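Extracellular solute-binding protein family 1 (Pseudothermotoga lettingae, PDB 5CI5) probably serves as the sugar-binding component of an ABC transporter and binds alpha-D-tagatose between its two lobes. Local coordinates at residues 183-188 with 248-253; 230-233 with 237-240; 267-272 with 281-286. All coordinates share one frame; numbering follows the deposited sequence.

Interaction 1: residues 183-188 with 248-253; sequences GVSGTK and DDYRNM
G183 lies closest to Y250 across this contact, with CA atoms 6.1 Å apart, where the extended loop 183-188 passes the side of helix 247-255. The tyrosine carries nearly all of the contact. Its side chain leaves the helix toward the loop with CG beside the backbone N (chi1 -62°), which carries the ring to the loop; there one face lies against G183. The CA of G183 sits almost directly over the ring centre, 3.6 Å from the centroid, in a CH-pi contact. With no side chain on G183, the aromatic face can come this near. G183 C is 3.3 Å from Y250 CE2.

The far end of the ring is held by a hydrogen bond. Y250 OH donates to V184 O at 2.7 Å. The donor stands well above the carbonyl plane, 48° out of it. The same oxygen lies near the ring plane, at its edge. S185 N also lies at that edge, 3.9 Å from CE2. The face contact and the hydroxyl bond together probably limit the ring's tilt and rotation. S185 OG comes no nearer to the ring than 4.2 Å; it is hydrogen-bonded to E247 N at the start of the helix.

Within the helix, R251 NH1 bonds D248 OD1 at 2.8 Å in a salt bridge. It meets the anti side of the carboxylate. D248 OD2 bonds H191 and Q32, and Q32 lines the tagatose pocket. D248 is therefore a second-shell residue, probably helping to position Q32. The contact is buried loop-on-helix packing in the fold of a bacterial extracellular solute-binding protein, with an aromatic ring laid on a glycine backbone, one shell behind the sugar pocket on the D248 side.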
loop_
_atom_site.group_PDB
_atom_site.type_symbol
_atom_site.label_atom_id
_atom_site.label_comp_id
_atom_site.label_asym_id
_atom_site.label_seq_id
_atom_site.Cartn_x
_atom_site.Cartn_y
_atom_site.Cartn_z
ATOM N N GLY A 183 9.312 7.296 -11.544
ATOM C CA GLY A 183 10.025 6.346 -10.711
ATOM C C GLY A 183 9.404 4.962 -10.788
ATOM O O GLY A 183 8.220 4.801 -10.479
ATOM N N VAL A 184 10.221 3.973 -11.172
ATOM C CA VAL A 184 9.829 2.562 -11.282
ATOM C C VAL A 184 10.357 1.774 -10.078
ATOM O O VAL A 184 11.552 1.806 -9.819
ATOM C CB VAL A 184 10.387 1.928 -12.580
ATOM C CG1 VAL A 184 10.080 0.444 -12.664
ATOM C CG2 VAL A 184 9.862 2.665 -13.825
ATOM N N SER A 185 9.483 1.103 -9.325
ATOM C CA SER A 185 9.951 0.298 -8.179
ATOM C C SER A 185 10.450 -1.044 -8.684
ATOM O O SER A 185 9.705 -1.807 -9.302
ATOM C CB SER A 185 8.850 0.099 -7.129
ATOM O OG SER A 185 8.396 1.343 -6.623
ATOM N N GLY A 186 11.716 -1.336 -8.388
ATOM C CA GLY A 186 12.311 -2.610 -8.755
ATOM C C GLY A 186 13.110 -3.287 -7.662
ATOM O O GLY A 186 13.964 -4.128 -7.934
ATOM N N THR A 187 12.828 -2.914 -6.422
ATOM C CA THR A 187 13.420 -3.508 -5.225
ATOM C C THR A 187 12.754 -4.845 -4.871
ATOM O O THR A 187 11.664 -5.166 -5.360
ATOM C CB THR A 187 13.259 -2.524 -4.044
ATOM O OG1 THR A 187 11.899 -2.044 -4.029
ATOM C CG2 THR A 187 14.191 -1.324 -4.200
ATOM N N LYS A 188 13.399 -5.621 -3.999
ATOM C CA LYS A 188 12.766 -6.836 -3.481
ATOM C C LYS A 188 11.826 -6.496 -2.317
ATOM O O LYS A 188 12.010 -6.919 -1.165
ATOM C CB LYS A 188 13.817 -7.851 -3.056
ATOM C CG LYS A 188 14.616 -8.448 -4.222
ATOM C CD LYS A 188 13.714 -9.207 -5.227
ATOM C CE LYS A 188 12.931 -10.358 -4.606
ATOM N NZ LYS A 188 13.806 -11.484 -4.178
ATOM N N ASP A 248 8.611 4.869 -1.956
ATOM C CA ASP A 248 8.805 5.738 -0.805
ATOM C C ASP A 248 10.037 6.620 -1.030
ATOM O O ASP A 248 10.011 7.813 -0.722
ATOM C CB ASP A 248 8.933 4.933 0.476
ATOM C CG ASP A 248 7.691 4.110 0.770
ATOM O OD1 ASP A 248 6.584 4.675 0.634
ATOM O OD2 ASP A 248 7.804 2.928 1.184
ATOM N N ASP A 249 11.087 6.036 -1.606
ATOM C CA ASP A 249 12.255 6.792 -2.034
ATOM C C ASP A 249 11.852 7.869 -3.052
ATOM O O ASP A 249 12.257 9.038 -2.954
ATOM C CB ASP A 249 13.295 5.853 -2.640
ATOM C CG ASP A 249 13.672 4.733 -1.712
ATOM O OD1 ASP A 249 13.962 5.035 -0.539
ATOM O OD2 ASP A 249 13.654 3.554 -2.140
ATOM N N TYR A 250 11.014 7.484 -4.006
ATOM C CA TYR A 250 10.595 8.425 -5.051
ATOM C C TYR A 250 9.773 9.574 -4.468
ATOM O O TYR A 250 9.869 10.700 -4.966
ATOM C CB TYR A 250 9.827 7.698 -6.153
ATOM C CG TYR A 250 10.662 6.650 -6.869
ATOM C CD1 TYR A 250 12.000 6.886 -7.164
ATOM C CD2 TYR A 250 10.123 5.407 -7.233
ATOM C CE1 TYR A 250 12.760 5.936 -7.817
ATOM C CE2 TYR A 250 10.881 4.453 -7.867
ATOM C CZ TYR A 250 12.205 4.721 -8.161
ATOM O OH TYR A 250 12.987 3.813 -8.813
ATOM N N ARG A 251 8.958 9.311 -3.446
ATOM C CA ARG A 251 8.181 10.368 -2.797
ATOM C C ARG A 251 9.128 11.366 -2.140
ATOM O O ARG A 251 8.932 12.580 -2.218
ATOM C CB ARG A 251 7.211 9.792 -1.755
ATOM C CG ARG A 251 6.356 10.822 -1.065
ATOM C CD ARG A 251 5.581 10.233 0.114
ATOM N NE ARG A 251 6.467 9.730 1.156
ATOM C CZ ARG A 251 6.659 8.438 1.443
ATOM N NH1 ARG A 251 6.022 7.464 0.795
ATOM N NH2 ARG A 251 7.486 8.115 2.421
ATOM N N ASN A 252 10.163 10.860 -1.477
ATOM C CA ASN A 252 11.119 11.750 -0.853
ATOM C C ASN A 252 11.916 12.548 -1.887
ATOM O O ASN A 252 12.208 13.720 -1.684
ATOM C CB ASN A 252 12.021 10.942 0.080
ATOM C CG ASN A 252 11.307 10.579 1.376
ATOM O OD1 ASN A 252 10.725 11.443 2.009
ATOM N ND2 ASN A 252 11.300 9.297 1.734
HETATM N N MSE A 253 12.207 11.938 -3.027
HETATM C CA MSE A 253 12.897 12.640 -4.104
HETATM C C MSE A 253 11.957 13.645 -4.740
HETATM O O MSE A 253 12.385 14.736 -5.164
HETATM C CB MSE A 253 13.416 11.657 -5.143
HETATM C CG MSE A 253 14.490 10.734 -4.592
HETATM SE SE MSE A 253 15.014 9.404 -5.887
HETATM C CE MSE A 253 16.101 8.276 -4.744
#

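Interaction 2: residues 230-233 with 237-240; sequences TDLA and NVSP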
loop_
_atom_site.group_PDB
_atom_site.type_symbol
_atom_site.label_atom_id
_atom_site.label_comp_id
_atom_site.label_asym_id
_atom_site.label_seq_id
_atom_site.Cartn_x
_atom_site.Cartn_y
_atom_site.Cartn_z
ATOM N N THR A 230 9.301 -2.261 -17.089
ATOM C CA THR A 230 10.764 -2.318 -17.031
ATOM C C THR A 230 11.440 -1.440 -18.107
ATOM O O THR A 230 12.508 -0.887 -17.830
ATOM C CB THR A 230 11.285 -3.754 -17.152
ATOM O OG1 THR A 230 10.836 -4.372 -18.372
ATOM C CG2 THR A 230 10.828 -4.580 -15.944
ATOM N N ASP A 231 10.825 -1.285 -19.283
ATOM C CA ASP A 231 11.379 -0.389 -20.313
ATOM C C ASP A 231 11.503 1.061 -19.825
ATOM O O ASP A 231 12.418 1.772 -20.223
ATOM C CB ASP A 231 10.521 -0.395 -21.575
ATOM C CG ASP A 231 10.804 -1.584 -22.488
ATOM O OD1 ASP A 231 11.791 -2.305 -22.269
ATOM O OD2 ASP A 231 10.026 -1.762 -23.458
ATOM N N LEU A 232 10.563 1.513 -19.001
ATOM C CA LEU A 232 10.624 2.859 -18.459
ATOM C C LEU A 232 11.936 3.068 -17.727
ATOM O O LEU A 232 12.544 4.136 -17.791
ATOM C CB LEU A 232 9.436 3.127 -17.527
ATOM C CG LEU A 232 8.129 3.368 -18.267
ATOM C CD1 LEU A 232 6.958 3.202 -17.318
ATOM C CD2 LEU A 232 8.068 4.732 -18.934
ATOM N N ALA A 233 12.385 2.028 -17.041
ATOM C CA ALA A 233 13.660 2.076 -16.356
ATOM C C ALA A 233 14.869 1.754 -17.263
ATOM O O ALA A 233 15.880 2.439 -17.163
ATOM C CB ALA A 233 13.633 1.146 -15.168
ATOM N N ASN A 237 14.851 5.092 -19.818
ATOM C CA ASN A 237 15.685 5.728 -18.791
ATOM C C ASN A 237 15.043 6.975 -18.198
ATOM O O ASN A 237 15.665 8.041 -18.194
ATOM C CB ASN A 237 17.052 6.087 -19.377
ATOM C CG ASN A 237 18.058 6.461 -18.320
ATOM O OD1 ASN A 237 17.996 5.993 -17.179
ATOM N ND2 ASN A 237 18.992 7.315 -18.694
ATOM N N VAL A 238 13.817 6.850 -17.682
ATOM C CA VAL A 238 13.136 7.982 -17.050
ATOM C C VAL A 238 13.039 7.870 -15.523
ATOM O O VAL A 238 12.456 8.730 -14.863
ATOM C CB VAL A 238 11.719 8.177 -17.621
ATOM C CG1 VAL A 238 11.814 8.584 -19.087
ATOM C CG2 VAL A 238 10.859 6.940 -17.433
ATOM N N SER A 239 13.651 6.826 -14.988
ATOM C CA SER A 239 13.629 6.498 -13.566
ATOM C C SER A 239 15.021 6.514 -12.946
ATOM O O SER A 239 16.017 6.153 -13.596
ATOM C CB SER A 239 13.033 5.098 -13.383
ATOM O OG SER A 239 12.878 4.759 -12.010
ATOM N N PRO A 240 15.098 6.878 -11.669
ATOM C CA PRO A 240 16.306 6.518 -10.924
ATOM C C PRO A 240 16.467 4.994 -10.925
ATOM O O PRO A 240 15.530 4.259 -11.263
ATOM C CB PRO A 240 16.030 7.057 -9.516
ATOM C CG PRO A 240 14.971 8.079 -9.702
ATOM C CD PRO A 240 14.121 7.551 -10.813
HETATM O O HOH W 1 15.961 4.679 -15.746
#
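L232 and V238 meet where helix 220-234 ends and the chain turns back on itself. This is a helix C-terminal turn made through a residue of positive phi, N237 (phi 53°).

One backbone hydrogen bond joins the two segments. V238 N donates to L232 O at 3.0 Å, and the bond is nearly straight at 176°. Donor and acceptor are six positions apart in the chain. N237 N is also near L232 O, but its angle is too poor for a bond.

The apolar contact is small. L232 CD2 touches V238 CG2 at 3.9 Å, and the two side chains cross obliquely. CG2 of V238 also rests 3.3 Å from L232 O, beside the backbone bond. Helix 162-172 packs on both residues, with L166 on L232 and A169 and L170 on V238. A233 packs more loosely, its CB 4.4 Å from CB of S239.

Water 1 bridges the segments. It hydrogen-bonds A233 O at 2.7 Å and S239 O at 2.6 Å, so the last carbonyl of segment 230-233 is tied to the loop. S239 OG turns to P240 O and donates to it at 2.8 Å, in the carbonyl plane on a lone pair.

Interaction 3: residues 267-272 with 281-286; sequences WSFPLI and GKYSVA. With T6T (alpha-D-tagatopyranose), chain C.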
loop_
_atom_site.group_PDB
_atom_site.type_symbol
_atom_site.label_atom_id
_atom_site.label_comp_id
_atom_site.label_asym_id
_atom_site.label_seq_id
_atom_site.Cartn_x
_atom_site.Cartn_y
_atom_site.Cartn_z
ATOM N N TRP A 267 -1.672 7.898 1.767
ATOM C CA TRP A 267 -0.629 7.839 2.807
ATOM C C TRP A 267 0.548 8.764 2.484
ATOM O O TRP A 267 1.278 9.195 3.383
ATOM C CB TRP A 267 -0.120 6.402 2.999
ATOM C CG TRP A 267 0.719 5.934 1.865
ATOM C CD1 TRP A 267 2.080 5.951 1.798
ATOM C CD2 TRP A 267 0.265 5.384 0.627
ATOM N NE1 TRP A 267 2.505 5.463 0.588
ATOM C CE2 TRP A 267 1.408 5.109 -0.157
ATOM C CE3 TRP A 267 -1.000 5.101 0.098
ATOM C CZ2 TRP A 267 1.317 4.576 -1.437
ATOM C CZ3 TRP A 267 -1.082 4.554 -1.159
ATOM C CH2 TRP A 267 0.069 4.291 -1.914
ATOM N N SER A 268 0.729 9.066 1.200
ATOM C CA SER A 268 1.817 9.890 0.739
ATOM C C SER A 268 1.710 11.321 1.212
ATOM O O SER A 268 2.710 12.030 1.283
ATOM C CB SER A 268 1.875 9.923 -0.785
ATOM O OG SER A 268 1.894 8.628 -1.337
ATOM N N PHE A 269 0.487 11.764 1.486
ATOM C CA PHE A 269 0.257 13.189 1.676
ATOM C C PHE A 269 0.939 13.752 2.935
ATOM O O PHE A 269 1.726 14.694 2.812
ATOM C CB PHE A 269 -1.236 13.484 1.688
ATOM C CG PHE A 269 -1.971 13.062 0.440
ATOM C CD1 PHE A 269 -1.317 12.786 -0.755
ATOM C CD2 PHE A 269 -3.348 12.970 0.467
ATOM C CE1 PHE A 269 -2.039 12.420 -1.889
ATOM C CE2 PHE A 269 -4.057 12.612 -0.677
ATOM C CZ PHE A 269 -3.414 12.333 -1.840
ATOM N N PRO A 270 0.686 13.184 4.128
ATOM C CA PRO A 270 1.409 13.729 5.291
ATOM C C PRO A 270 2.917 13.527 5.199
ATOM O O PRO A 270 3.706 14.349 5.703
ATOM C CB PRO A 270 0.809 12.957 6.477
ATOM C CG PRO A 270 0.203 11.706 5.872
ATOM C CD PRO A 270 -0.301 12.163 4.525
ATOM N N LEU A 271 3.324 12.447 4.544
ATOM C CA LEU A 271 4.745 12.127 4.483
ATOM C C LEU A 271 5.493 13.083 3.560
ATOM O O LEU A 271 6.591 13.522 3.890
ATOM C CB LEU A 271 4.944 10.677 4.038
ATOM C CG LEU A 271 4.304 9.667 5.005
ATOM C CD1 LEU A 271 4.396 8.243 4.438
ATOM C CD2 LEU A 271 4.927 9.704 6.390
ATOM N N ILE A 272 4.921 13.416 2.417
ATOM C CA ILE A 272 5.639 14.286 1.486
ATOM C C ILE A 272 5.692 15.695 2.077
ATOM O O ILE A 272 6.699 16.391 1.920
ATOM C CB ILE A 272 5.008 14.275 0.065
ATOM C CG1 ILE A 272 6.043 14.769 -0.961
ATOM C CG2 ILE A 272 3.674 15.050 -0.009
ATOM C CD1 ILE A 272 5.591 14.712 -2.415
ATOM N N GLY A 281 0.286 21.935 -1.765
ATOM C CA GLY A 281 -0.360 22.582 -2.889
ATOM C C GLY A 281 0.376 22.475 -4.209
ATOM O O GLY A 281 -0.118 22.953 -5.226
ATOM N N LYS A 282 1.550 21.850 -4.210
ATOM C CA LYS A 282 2.366 21.794 -5.402
ATOM C C LYS A 282 2.539 20.361 -5.920
ATOM O O LYS A 282 3.427 20.081 -6.715
ATOM C CB LYS A 282 3.714 22.432 -5.120
ATOM C CG LYS A 282 3.598 23.870 -4.590
ATOM C CD LYS A 282 4.973 24.486 -4.376
ATOM C CE LYS A 282 4.868 25.933 -3.903
ATOM N NZ LYS A 282 4.051 26.079 -2.652
ATOM N N TYR A 283 1.668 19.477 -5.455
ATOM C CA TYR A 283 1.647 18.092 -5.903
ATOM C C TYR A 283 0.202 17.646 -5.956
ATOM O O TYR A 283 -0.668 18.241 -5.304
ATOM C CB TYR A 283 2.460 17.190 -4.964
ATOM C CG TYR A 283 1.766 16.904 -3.650
ATOM C CD1 TYR A 283 1.969 17.732 -2.542
ATOM C CD2 TYR A 283 0.904 15.812 -3.502
ATOM C CE1 TYR A 283 1.339 17.498 -1.363
ATOM C CE2 TYR A 283 0.274 15.564 -2.319
ATOM C CZ TYR A 283 0.497 16.403 -1.242
ATOM O OH TYR A 283 -0.128 16.176 -0.040
ATOM N N SER A 284 -0.090 16.613 -6.754
ATOM C CA SER A 284 -1.435 16.063 -6.770
ATOM C C SER A 284 -1.448 14.580 -7.095
ATOM O O SER A 284 -0.386 13.936 -7.150
ATOM C CB SER A 284 -2.303 16.798 -7.771
ATOM O OG SER A 284 -3.662 16.552 -7.441
ATOM N N VAL A 285 -2.653 14.050 -7.285
ATOM C CA VAL A 285 -2.829 12.675 -7.686
ATOM C C VAL A 285 -3.809 12.621 -8.839
ATOM O O VAL A 285 -4.588 13.541 -9.046
ATOM C CB VAL A 285 -3.350 11.792 -6.528
ATOM C CG1 VAL A 285 -2.312 11.702 -5.436
ATOM C CG2 VAL A 285 -4.658 12.360 -5.980
ATOM N N ALA A 286 -3.757 11.531 -9.591
ATOM C CA ALA A 286 -4.676 11.284 -10.684
ATOM C C ALA A 286 -4.769 9.798 -10.886
ATOM O O ALA A 286 -3.870 9.053 -10.485
ATOM C CB ALA A 286 -4.208 11.954 -11.962
HETATM O O3 T6T C . -0.926 0.332 0.584
HETATM C C3 T6T C . -0.272 0.016 1.808
HETATM C C4 T6T C . 0.022 -1.483 1.834
HETATM O O4 T6T C . -1.184 -2.223 1.600
HETATM C C5 T6T C . 1.054 -1.776 0.766
HETATM O O5 T6T C . 1.373 -3.169 0.755
HETATM C C6 T6T C . 2.303 -0.930 0.990
HETATM O O6 T6T C . 1.943 0.450 0.943
HETATM C C2 T6T C . 0.979 0.825 1.931
HETATM O O2 T6T C . 1.542 0.641 3.236
HETATM C C1 T6T C . 0.696 2.331 1.733
HETATM O O1 T6T C . -0.275 2.829 2.577
#
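F269 and I272 meet Y283 and V285 where helix 268-275 packs on strand 283-286. The short segments run nearly antiparallel, at 162°, with axes 10.7 Å apart.

The aromatic contact comes first. The rings of F269 and Y283 meet obliquely, with planes at 47° and centroids 5.8 Å apart. The nearest ring atoms are F269 CD1 and Y283 CE2, at 3.6 Å. CG of Y283 sits between the backbone N and the carbonyl carbon (chi1 75°), and the ring reaches from the strand toward the helix. Its OH lies 3.4 Å from F269 CB. That hydroxyl is not left in apolar surroundings alone: it is hydrogen-bonded to E273 of the same helix, the residue after I272. The W357 ring meets the F269 ring with planes at a steep angle, and K356 is its cation-pi partner.

The aliphatic contacts follow. I272 CG2 lies over one face of the Y283 ring in a CH-pi contact, 3.9 Å from the centroid and offset toward the rim. V285 CG1 approaches the edge of the F269 ring, near its plane, 3.6 Å from CE1. F269 thus touches both Y283 and V285, whose side chains leave the strand toward the helix.

The ligand contact belongs to W267. The hydroxymethyl carbon C1 of alpha-D-tagatopyranose lies over the centre of the indole face, 3.3 Å from CD2 of W267. O1 is over the same face. S268 OG lies on the opposite face, toward the rim.

The helix and strand are thus joined by side-chain packing, with one buried hydroxyl satisfied from the helix itself. The indole, by contrast, offers the sugar a flat apolar surface, as aromatic residues commonly do in sugar-binding proteins.

In the fold
Interactions 1 and 2 adjoin, with centres 12 Å apart. S239 OG lies 2.9 Å from V184 N, a probable hydrogen bond, and also packs near Y250 OH. Loop 237-240 therefore meets both segments of interaction 1. Interaction 3 follows later in the chain, its centre 15 Å from that of interaction 1. R251 makes the join: its NE packs 3.4 Å from L271 CB. Interactions 2 and 3 do not touch; their nearest atoms are about 14 Å apart. Interaction 3 reaches the tagatose directly through W267. Interaction 1 reaches the pocket one shell back through D248, which bonds Q32; the S185 side chain is about 10 Å from the sugar.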